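Local coordinates for MstE (Scytonema sp. PCC 10023, PDB 6SBF), which probably cyclises linear isoprenoid chains into polycyclic scaffolds, acting as a single-domain class II terpene cyclase in merosterol-type biosynthesis, at residues H78-D92 with A115-R129. The protein carries 1 engineered substitution. Residues are numbered along the deposited sequence; the frame is centred on the assembly and turned at random.
Sequences HEALMQAWELLKIRD and ALQLAAAVGASDSER
Leu118, Trp85 and Val122 carry the apolar join between helix 75-90 and helix 109-121, two helices of the alpha6-alpha6 barrel whose local segments cross at -131° with axes 9.6 Å apart. The evidence for knob-into-hole packing is that Leu118 sits among Leu81, Ala84, Trp85 and Leu88: its CD1 meets Leu81 CG, while CD2 lies 3.8 Å from Leu88 CD1 and also touches Ala84 CB. Thr62 and Thr67 of helix 59-69 border Ala84 and Leu118.

Trp85, with CG anti to the backbone N (chi1 174°), sends its indole across to the second helix and the turn behind it. Ala119 CB makes a CH-pi contact, 3.9 Å from the six-membered ring centroid and over the face, with Lys89 CG on the opposite face; Ala124 CB comes obliquely to Trp85 NE1 at 3.4 Å. Losing the indole to an alanine is likely to leave Ala119 CB and Ala124 CB without their partner and open a gap beside Val122. Val122 is the first residue to leave helical angles, and Gly123, at positive phi, is C-prime of the Schellman motif that ends the helix (Ala124 N to Ala119 O, Gly123 N to Ala120 O). Val122 CG2 approaches Trp85 CG obliquely at 3.7 Å, and Val122 CB meets Met82 SD.

Polar contacts gather at the C-terminal end of helix 75-90. Arg129 points NH1 and NH2 end-on at one acceptor, Arg91 O, in the turn after that helix. The NH2 bond is 3.0 Å to Arg91 O, only tilted from the carbonyl plane, whereas NH1 approaches from well above it. Arg129 NE bonds Gly97 O and the guanidinium makes a cation-pi contact with Trp99; Arg91's own guanidinium pairs with Asp58 and Glu59. One water adds a further link between the segments, donating to Lys89 O at 2.7 Å and accepting from Arg129 NH1 at 2.9 Å.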
ATOM      1  N   HIS A  78      -9.167  10.220 -14.365  1.00 12.60           N
ATOM      2  CA  HIS A  78      -7.907  10.939 -14.676  1.00 13.02           C
ATOM      3  C   HIS A  78      -7.981  12.374 -14.177  1.00 12.34           C
ATOM      4  O   HIS A  78      -7.015  12.885 -13.628  1.00 13.05           O
ATOM      5  CB  HIS A  78      -7.529  10.862 -16.161  1.00 12.88           C
ATOM      6  CG  HIS A  78      -6.138  11.301 -16.407  1.00 14.03           C
ATOM      7  ND1 HIS A  78      -5.054  10.549 -16.021  1.00 14.73           N
ATOM      8  CD2 HIS A  78      -5.640  12.451 -16.967  1.00 14.75           C
ATOM      9  CE1 HIS A  78      -3.962  11.230 -16.287  1.00 14.81           C
ATOM     10  NE2 HIS A  78      -4.282  12.414 -16.899  1.00 14.04           N
ATOM     11  N   GLU A  79      -9.149  13.003 -14.328  1.00 12.93           N
ATOM     12  CA  GLU A  79      -9.324  14.407 -13.817  1.00 13.94           C
ATOM     13  C   GLU A  79      -9.175  14.451 -12.306  1.00 12.18           C
ATOM     14  O   GLU A  79      -8.550  15.380 -11.770  1.00 13.19           O
ATOM     15  CB  GLU A  79     -10.678  14.949 -14.249  1.00 15.29           C
ATOM     16  CG  GLU A  79     -10.792  15.240 -15.725  1.00 16.08           C
ATOM     17  CD  GLU A  79     -12.196  15.543 -16.209  1.00 19.18           C
ATOM     18  OE1 GLU A  79     -13.174  15.368 -15.497  1.00 24.87           O
ATOM     19  OE2 GLU A  79     -12.279  15.961 -17.406  1.00 21.51           O
ATOM     20  N   ALA A  80      -9.728  13.450 -11.622  1.00 13.25           N
ATOM     21  CA  ALA A  80      -9.570  13.373 -10.148  1.00 12.61           C
ATOM     22  C   ALA A  80      -8.102  13.230  -9.769  1.00 12.48           C
ATOM     23  O   ALA A  80      -7.650  13.825  -8.790  1.00 13.33           O
ATOM     24  CB  ALA A  80     -10.385  12.248  -9.609  1.00 13.06           C
ATOM     25  N   LEU A  81      -7.350  12.447 -10.527  1.00 12.01           N
ATOM     26  CA  LEU A  81      -5.915  12.282 -10.269  1.00 12.66           C
ATOM     27  C   LEU A  81      -5.130  13.552 -10.535  1.00 11.23           C
ATOM     28  O   LEU A  81      -4.228  13.940  -9.771  1.00 12.29           O
ATOM     29  CB  LEU A  81      -5.353  11.119 -11.051  1.00 13.08           C
ATOM     30  CG  LEU A  81      -5.506   9.744 -10.436  1.00 18.90           C
ATOM     31  CD1 LEU A  81      -6.808   9.488  -9.735  1.00 21.79           C
ATOM     32  CD2 LEU A  81      -5.096   8.666 -11.375  1.00 19.40           C
ATOM     33  N   MET A  82      -5.500  14.283 -11.591  1.00 12.67           N
ATOM     34  CA  MET A  82      -4.866  15.590 -11.881  0.50 13.92           C
ATOM     35  C   MET A  82      -5.135  16.549 -10.700  1.00 12.62           C
ATOM     36  O   MET A  82      -4.228  17.257 -10.279  1.00 13.70           O
ATOM     37  CB  MET A  82      -5.453  16.124 -13.192  0.50 16.85           C
ATOM     38  CG  MET A  82      -5.003  15.340 -14.389  0.50 18.83           C
ATOM     39  SD  MET A  82      -3.393  15.937 -14.864  0.50 27.79           S
ATOM     40  CE  MET A  82      -3.921  17.286 -15.928  0.50 25.78           C
ATOM     41  N   GLN A  83      -6.364  16.547 -10.176  1.00 12.84           N
ATOM     42  CA  GLN A  83      -6.707  17.407  -9.034  1.00 14.06           C
ATOM     43  C   GLN A  83      -5.905  16.985  -7.788  1.00 13.16           C
ATOM     44  O   GLN A  83      -5.405  17.824  -7.048  1.00 13.96           O
ATOM     45  CB  GLN A  83      -8.205  17.386  -8.736  1.00 15.66           C
ATOM     46  CG  GLN A  83      -8.510  18.062  -7.356  1.00 20.96           C
ATOM     47  CD  GLN A  83      -9.985  18.185  -7.031  1.00 25.42           C
ATOM     48  OE1 GLN A  83     -10.602  19.214  -7.295  1.00 31.12           O
ATOM     49  NE2 GLN A  83     -10.556  17.128  -6.463  1.00 19.41           N
ATOM     50  N   ALA A  84      -5.771  15.682  -7.567  1.00 12.49           N
ATOM     51  CA  ALA A  84      -5.000  15.183  -6.414  1.00 12.09           C
ATOM     52  C   ALA A  84      -3.542  15.661  -6.517  1.00 12.01           C
ATOM     53  O   ALA A  84      -2.963  16.054  -5.496  1.00 13.37           O
ATOM     54  CB  ALA A  84      -5.072  13.672  -6.356  1.00 13.74           C
ATOM     55  N   TRP A  85      -2.971  15.628  -7.725  1.00 12.35           N
ATOM     56  CA  TRP A  85      -1.589  16.099  -7.874  1.00 12.44           C
ATOM     57  C   TRP A  85      -1.515  17.601  -7.623  1.00 12.40           C
ATOM     58  O   TRP A  85      -0.558  18.072  -7.008  1.00 13.67           O
ATOM     59  CB  TRP A  85      -1.075  15.731  -9.284  1.00 13.05           C
ATOM     60  CG  TRP A  85       0.262  16.265  -9.619  1.00 13.34           C
ATOM     61  CD1 TRP A  85       0.569  17.152 -10.611  1.00 14.50           C
ATOM     62  CD2 TRP A  85       1.511  15.997  -8.943  1.00 12.98           C
ATOM     63  NE1 TRP A  85       1.884  17.451 -10.576  1.00 16.05           N
ATOM     64  CE2 TRP A  85       2.518  16.754  -9.581  1.00 14.28           C
ATOM     65  CE3 TRP A  85       1.886  15.187  -7.855  1.00 15.07           C
ATOM     66  CZ2 TRP A  85       3.845  16.734  -9.179  1.00 16.08           C
ATOM     67  CZ3 TRP A  85       3.193  15.165  -7.489  1.00 15.81           C
ATOM     68  CH2 TRP A  85       4.159  15.938  -8.106  1.00 16.93           C
ATOM     69  N   GLU A  86      -2.501  18.354  -8.089  1.00 13.10           N
ATOM     70  CA  GLU A  86      -2.508  19.800  -7.797  1.00 13.84           C
ATOM     71  C   GLU A  86      -2.584  20.047  -6.280  1.00 13.42           C
ATOM     72  O   GLU A  86      -1.873  20.950  -5.785  1.00 14.34           O
ATOM     73  CB  GLU A  86      -3.683  20.478  -8.514  1.00 16.82           C
ATOM     74  CG  GLU A  86      -3.496  20.548 -10.014  1.00 18.35           C
ATOM     75  CD  GLU A  86      -2.282  21.295 -10.573  1.00 24.14           C
ATOM     76  OE1 GLU A  86      -1.879  22.310  -9.975  1.00 27.26           O
ATOM     77  OE2 GLU A  86      -1.737  20.842 -11.625  1.00 32.39           O
ATOM     78  N   LEU A  87      -3.378  19.249  -5.554  1.00 13.10           N
ATOM     79  CA  LEU A  87      -3.420  19.375  -4.069  1.00 12.77           C
ATOM     80  C   LEU A  87      -2.036  19.080  -3.464  1.00 13.50           C
ATOM     81  O   LEU A  87      -1.587  19.832  -2.586  1.00 14.49           O
ATOM     82  CB  LEU A  87      -4.479  18.426  -3.496  1.00 13.06           C
ATOM     83  CG  LEU A  87      -5.918  18.854  -3.839  1.00 13.91           C
ATOM     84  CD1 LEU A  87      -6.907  17.787  -3.366  1.00 16.40           C
ATOM     85  CD2 LEU A  87      -6.281  20.179  -3.218  1.00 17.39           C
ATOM     86  N   LEU A  88      -1.393  18.022  -3.936  1.00 13.08           N
ATOM     87  CA  LEU A  88      -0.065  17.678  -3.452  1.00 12.73           C
ATOM     88  C   LEU A  88       0.943  18.792  -3.720  1.00 12.84           C
ATOM     89  O   LEU A  88       1.801  19.107  -2.877  1.00 13.49           O
ATOM     90  CB  LEU A  88       0.362  16.330  -4.016  1.00 13.05           C
ATOM     91  CG  LEU A  88      -0.340  15.134  -3.387  1.00 14.21           C
ATOM     92  CD1 LEU A  88      -0.178  13.922  -4.238  1.00 15.60           C
ATOM     93  CD2 LEU A  88       0.080  14.864  -1.977  1.00 14.47           C
ATOM     94  N   LYS A  89       0.882  19.408  -4.905  1.00 13.80           N
ATOM     95  CA  LYS A  89       1.832  20.508  -5.208  1.00 14.89           C
ATOM     96  C   LYS A  89       1.663  21.703  -4.276  1.00 14.17           C
ATOM     97  O   LYS A  89       2.670  22.374  -4.011  1.00 15.77           O
ATOM     98  CB  LYS A  89       1.693  20.934  -6.665  1.00 15.22           C
ATOM     99  CG  LYS A  89       2.337  19.947  -7.631  1.00 16.53           C
ATOM    100  CD  LYS A  89       2.412  20.463  -9.038  1.00 20.54           C
ATOM    101  CE  LYS A  89       1.052  20.712  -9.636  1.00 21.16           C
ATOM    102  NZ  LYS A  89       1.205  21.213 -10.999  1.00 25.63           N
ATOM    103  N   ILE A  90       0.431  21.935  -3.803  1.00 13.95           N
ATOM    104  CA  ILE A  90       0.200  23.059  -2.875  1.00 15.36           C
ATOM    105  C   ILE A  90       0.779  22.751  -1.494  1.00 15.35           C
ATOM    106  O   ILE A  90       1.059  23.684  -0.753  1.00 16.34           O
ATOM    107  CB  ILE A  90      -1.298  23.421  -2.859  1.00 17.22           C
ATOM    108  CG1 ILE A  90      -1.653  24.052  -4.203  1.00 20.10           C
ATOM    109  CG2 ILE A  90      -1.680  24.285  -1.719  1.00 22.51           C
ATOM    110  CD1 ILE A  90      -3.148  24.028  -4.512  1.00 24.86           C
ATOM    111  N   ARG A  91       1.011  21.471  -1.146  1.00 14.91           N
ATOM    112  CA  ARG A  91       1.688  21.046   0.114  1.00 13.72           C
ATOM    113  C   ARG A  91       3.197  21.153  -0.103  1.00 14.53           C
ATOM    114  O   ARG A  91       3.904  20.113  -0.211  1.00 15.30           O
ATOM    115  CB  ARG A  91       1.215  19.663   0.542  1.00 14.08           C
ATOM    116  CG  ARG A  91      -0.234  19.570   0.965  1.00 13.64           C
ATOM    117  CD  ARG A  91      -0.498  20.253   2.307  1.00 14.01           C
ATOM    118  NE  ARG A  91      -1.886  20.184   2.682  1.00 12.97           N
ATOM    119  CZ  ARG A  91      -2.440  19.163   3.336  1.00 13.54           C
ATOM    120  NH1 ARG A  91      -1.726  18.155   3.833  1.00 13.70           N
ATOM    121  NH2 ARG A  91      -3.740  19.172   3.544  1.00 13.68           N
ATOM    122  N   ASP A  92       3.691  22.370  -0.158  1.00 16.14           N
ATOM    123  CA  ASP A  92       5.081  22.720  -0.480  1.00 16.56           C
ATOM    124  C   ASP A  92       5.774  23.369   0.707  1.00 16.31           C
ATOM    125  O   ASP A  92       6.770  24.088   0.516  1.00 18.19           O
ATOM    126  CB  ASP A  92       5.108  23.634  -1.718  1.00 18.40           C
ATOM    127  CG  ASP A  92       4.534  25.029  -1.499  1.00 22.96           C
ATOM    128  OD1 ASP A  92       3.941  25.247  -0.423  1.00 24.44           O
ATOM    129  OD2 ASP A  92       4.749  25.878  -2.331  1.00 33.73           O
ATOM    130  N   ALA A 115       3.400   9.519  -3.792  1.00 11.27           N
ATOM    131  CA  ALA A 115       3.126  10.797  -4.490  1.00 12.31           C
ATOM    132  C   ALA A 115       3.849  10.794  -5.831  1.00 11.91           C
ATOM    133  O   ALA A 115       3.287  11.312  -6.812  1.00 12.59           O
ATOM    134  CB  ALA A 115       3.552  11.983  -3.646  1.00 12.88           C
ATOM    135  N   LEU A 116       5.051  10.250  -5.895  1.00 11.47           N
ATOM    136  CA  LEU A 116       5.805  10.118  -7.153  1.00 11.37           C
ATOM    137  C   LEU A 116       5.155   9.123  -8.099  1.00 11.40           C
ATOM    138  O   LEU A 116       5.237   9.353  -9.344  1.00 13.48           O
ATOM    139  CB  LEU A 116       7.280   9.894  -6.862  1.00 11.98           C
ATOM    140  CG  LEU A 116       8.020  11.068  -6.248  1.00 13.14           C
ATOM    141  CD1 LEU A 116       9.385  10.619  -5.736  1.00 14.44           C
ATOM    142  CD2 LEU A 116       8.199  12.188  -7.286  1.00 17.00           C
ATOM    143  N   GLN A 117       4.563   8.045  -7.622  1.00 11.88           N
ATOM    144  CA  GLN A 117       3.817   7.123  -8.490  1.00 12.13           C
ATOM    145  C   GLN A 117       2.646   7.894  -9.097  1.00 12.09           C
ATOM    146  O   GLN A 117       2.312   7.731 -10.277  1.00 13.49           O
ATOM    147  CB  GLN A 117       3.372   5.884  -7.719  1.00 12.85           C
ATOM    148  CG  GLN A 117       4.511   4.964  -7.300  1.00 13.78           C
ATOM    149  CD  GLN A 117       3.976   3.637  -6.814  1.00 14.02           C
ATOM    150  OE1 GLN A 117       3.376   2.885  -7.579  1.00 15.81           O
ATOM    151  NE2 GLN A 117       4.193   3.324  -5.528  1.00 17.08           N
ATOM    152  N   LEU A 118       1.949   8.676  -8.281  1.00 11.65           N
ATOM    153  CA  LEU A 118       0.818   9.468  -8.778  1.00 12.38           C
ATOM    154  C   LEU A 118       1.318  10.490  -9.818  1.00 12.00           C
ATOM    155  O   LEU A 118       0.671  10.652 -10.874  1.00 12.76           O
ATOM    156  CB  LEU A 118       0.081  10.127  -7.616  1.00 12.65           C
ATOM    157  CG  LEU A 118      -1.076  11.040  -8.035  1.00 13.77           C
ATOM    158  CD1 LEU A 118      -2.111  10.415  -8.934  1.00 15.85           C
ATOM    159  CD2 LEU A 118      -1.767  11.615  -6.833  1.00 16.22           C
ATOM    160  N   ALA A 119       2.417  11.142  -9.534  1.00 12.00           N
ATOM    161  CA  ALA A 119       3.010  12.117 -10.479  1.00 12.61           C
ATOM    162  C   ALA A 119       3.222  11.435 -11.831  1.00 12.46           C
ATOM    163  O   ALA A 119       2.891  12.030 -12.869  1.00 14.20           O
ATOM    164  CB  ALA A 119       4.294  12.688  -9.941  1.00 13.59           C
ATOM    165  N   ALA A 120       3.727  10.214 -11.857  1.00 13.76           N
ATOM    166  CA  ALA A 120       3.960   9.516 -13.130  1.00 14.17           C
ATOM    167  C   ALA A 120       2.631   9.352 -13.860  1.00 13.82           C
ATOM    168  O   ALA A 120       2.584   9.516 -15.123  1.00 16.75           O
ATOM    169  CB  ALA A 120       4.688   8.217 -12.915  1.00 16.97           C
ATOM    170  N   ALA A 121       1.566   8.992 -13.181  1.00 13.64           N
ATOM    171  CA  ALA A 121       0.259   8.754 -13.841  1.00 14.48           C
ATOM    172  C   ALA A 121      -0.287  10.016 -14.492  1.00 13.18           C
ATOM    173  O   ALA A 121      -1.059   9.912 -15.449  1.00 15.49           O
ATOM    174  CB  ALA A 121      -0.724   8.200 -12.828  1.00 15.51           C
ATOM    175  N   VAL A 122       0.078  11.180 -13.982  1.00 12.60           N
ATOM    176  CA  VAL A 122      -0.438  12.450 -14.531  1.00 13.20           C
ATOM    177  C   VAL A 122       0.659  13.188 -15.322  1.00 13.06           C
ATOM    178  O   VAL A 122       0.464  14.374 -15.604  1.00 16.29           O
ATOM    179  CB  VAL A 122      -1.091  13.313 -13.437  1.00 12.98           C
ATOM    180  CG1 VAL A 122      -2.278  12.578 -12.821  1.00 15.33           C
ATOM    181  CG2 VAL A 122      -0.065  13.776 -12.397  1.00 13.98           C
ATOM    182  N   GLY A 123       1.737  12.525 -15.717  1.00 14.14           N
ATOM    183  CA  GLY A 123       2.713  13.105 -16.631  1.00 16.57           C
ATOM    184  C   GLY A 123       3.583  14.149 -15.990  1.00 16.00           C
ATOM    185  O   GLY A 123       4.174  14.955 -16.681  1.00 19.18           O
ATOM    186  N   ALA A 124       3.732  14.048 -14.659  1.00 14.62           N
ATOM    187  CA  ALA A 124       4.493  15.034 -13.870  1.00 14.58           C
ATOM    188  C   ALA A 124       5.760  14.453 -13.247  1.00 14.16           C
ATOM    189  O   ALA A 124       6.393  15.132 -12.414  1.00 15.23           O
ATOM    190  CB  ALA A 124       3.625  15.607 -12.799  1.00 15.05           C
ATOM    191  N   SER A 125       6.230  13.318 -13.737  1.00 14.76           N
ATOM    192  CA  SER A 125       7.478  12.719 -13.184  0.50 15.67           C
ATOM    193  C   SER A 125       8.675  13.636 -13.382  1.00 16.06           C
ATOM    194  O   SER A 125       9.612  13.559 -12.627  1.00 20.08           O
ATOM    195  CB  SER A 125       7.818  11.398 -13.811  0.50 17.14           C
ATOM    196  OG  SER A 125       6.902  10.389 -13.451  0.50 17.13           O
ATOM    197  N   ASP A 126       8.633  14.473 -14.411  1.00 17.77           N
ATOM    198  CA  ASP A 126       9.750  15.371 -14.804  1.00 19.47           C
ATOM    199  C   ASP A 126       9.550  16.788 -14.237  1.00 16.17           C
ATOM    200  O   ASP A 126      10.388  17.659 -14.518  1.00 19.41           O
ATOM    201  CB  ASP A 126       9.836  15.495 -16.337  1.00 29.20           C
ATOM    202  CG  ASP A 126      10.076  14.260 -17.181  1.00 48.40           C
ATOM    203  OD1 ASP A 126      10.467  13.186 -16.604  1.00 53.93           O
ATOM    204  OD2 ASP A 126       9.932  14.412 -18.462  1.00 56.08           O
ATOM    205  N   SER A 127       8.505  16.999 -13.453  1.00 14.89           N
ATOM    206  CA  SER A 127       8.217  18.305 -12.853  1.00 15.03           C
ATOM    207  C   SER A 127       9.324  18.722 -11.863  1.00 14.28           C
ATOM    208  O   SER A 127       9.995  17.859 -11.298  1.00 16.09           O
ATOM    209  CB  SER A 127       6.863  18.328 -12.194  1.00 15.41           C
ATOM    210  OG  SER A 127       6.808  17.475 -11.011  1.00 15.88           O
ATOM    211  N   GLU A 128       9.453  20.029 -11.630  1.00 15.63           N
ATOM    212  CA  GLU A 128      10.410  20.552 -10.639  1.00 15.90           C
ATOM    213  C   GLU A 128      10.122  19.850  -9.298  1.00 16.49           C
ATOM    214  O   GLU A 128      11.068  19.446  -8.604  1.00 15.84           O
ATOM    215  CB  GLU A 128      10.364  22.093 -10.519  1.00 19.54           C
ATOM    216  CG  GLU A 128      11.017  22.820 -11.679  1.00 32.95           C
ATOM    217  CD  GLU A 128      11.468  24.253 -11.401  1.00 55.83           C
ATOM    218  OE1 GLU A 128      11.466  24.656 -10.225  1.00 67.94           O
ATOM    219  OE2 GLU A 128      11.847  24.959 -12.374  1.00 72.36           O
ATOM    220  N   ARG A 129       8.872  19.852  -8.848  1.00 16.29           N
ATOM    221  CA  ARG A 129       8.576  19.288  -7.516  1.00 15.26           C
ATOM    222  C   ARG A 129       8.934  17.799  -7.453  1.00 14.69           C
ATOM    223  O   ARG A 129       9.488  17.324  -6.450  1.00 15.18           O
ATOM    224  CB  ARG A 129       7.128  19.529  -7.129  1.00 15.11           C
ATOM    225  CG  ARG A 129       6.749  18.900  -5.781  1.00 16.03           C
ATOM    226  CD  ARG A 129       7.536  19.515  -4.630  1.00 15.99           C
ATOM    227  NE  ARG A 129       7.247  18.847  -3.348  1.00 16.09           N
ATOM    228  CZ  ARG A 129       6.172  19.067  -2.593  1.00 15.19           C
ATOM    229  NH1 ARG A 129       5.235  19.890  -3.022  1.00 15.77           N
ATOM    230  NH2 ARG A 129       5.995  18.409  -1.472  1.00 15.36           N
TER
HETATM  231  O   HOH W   1       5.071  21.854  -5.145  1.00 17.61           O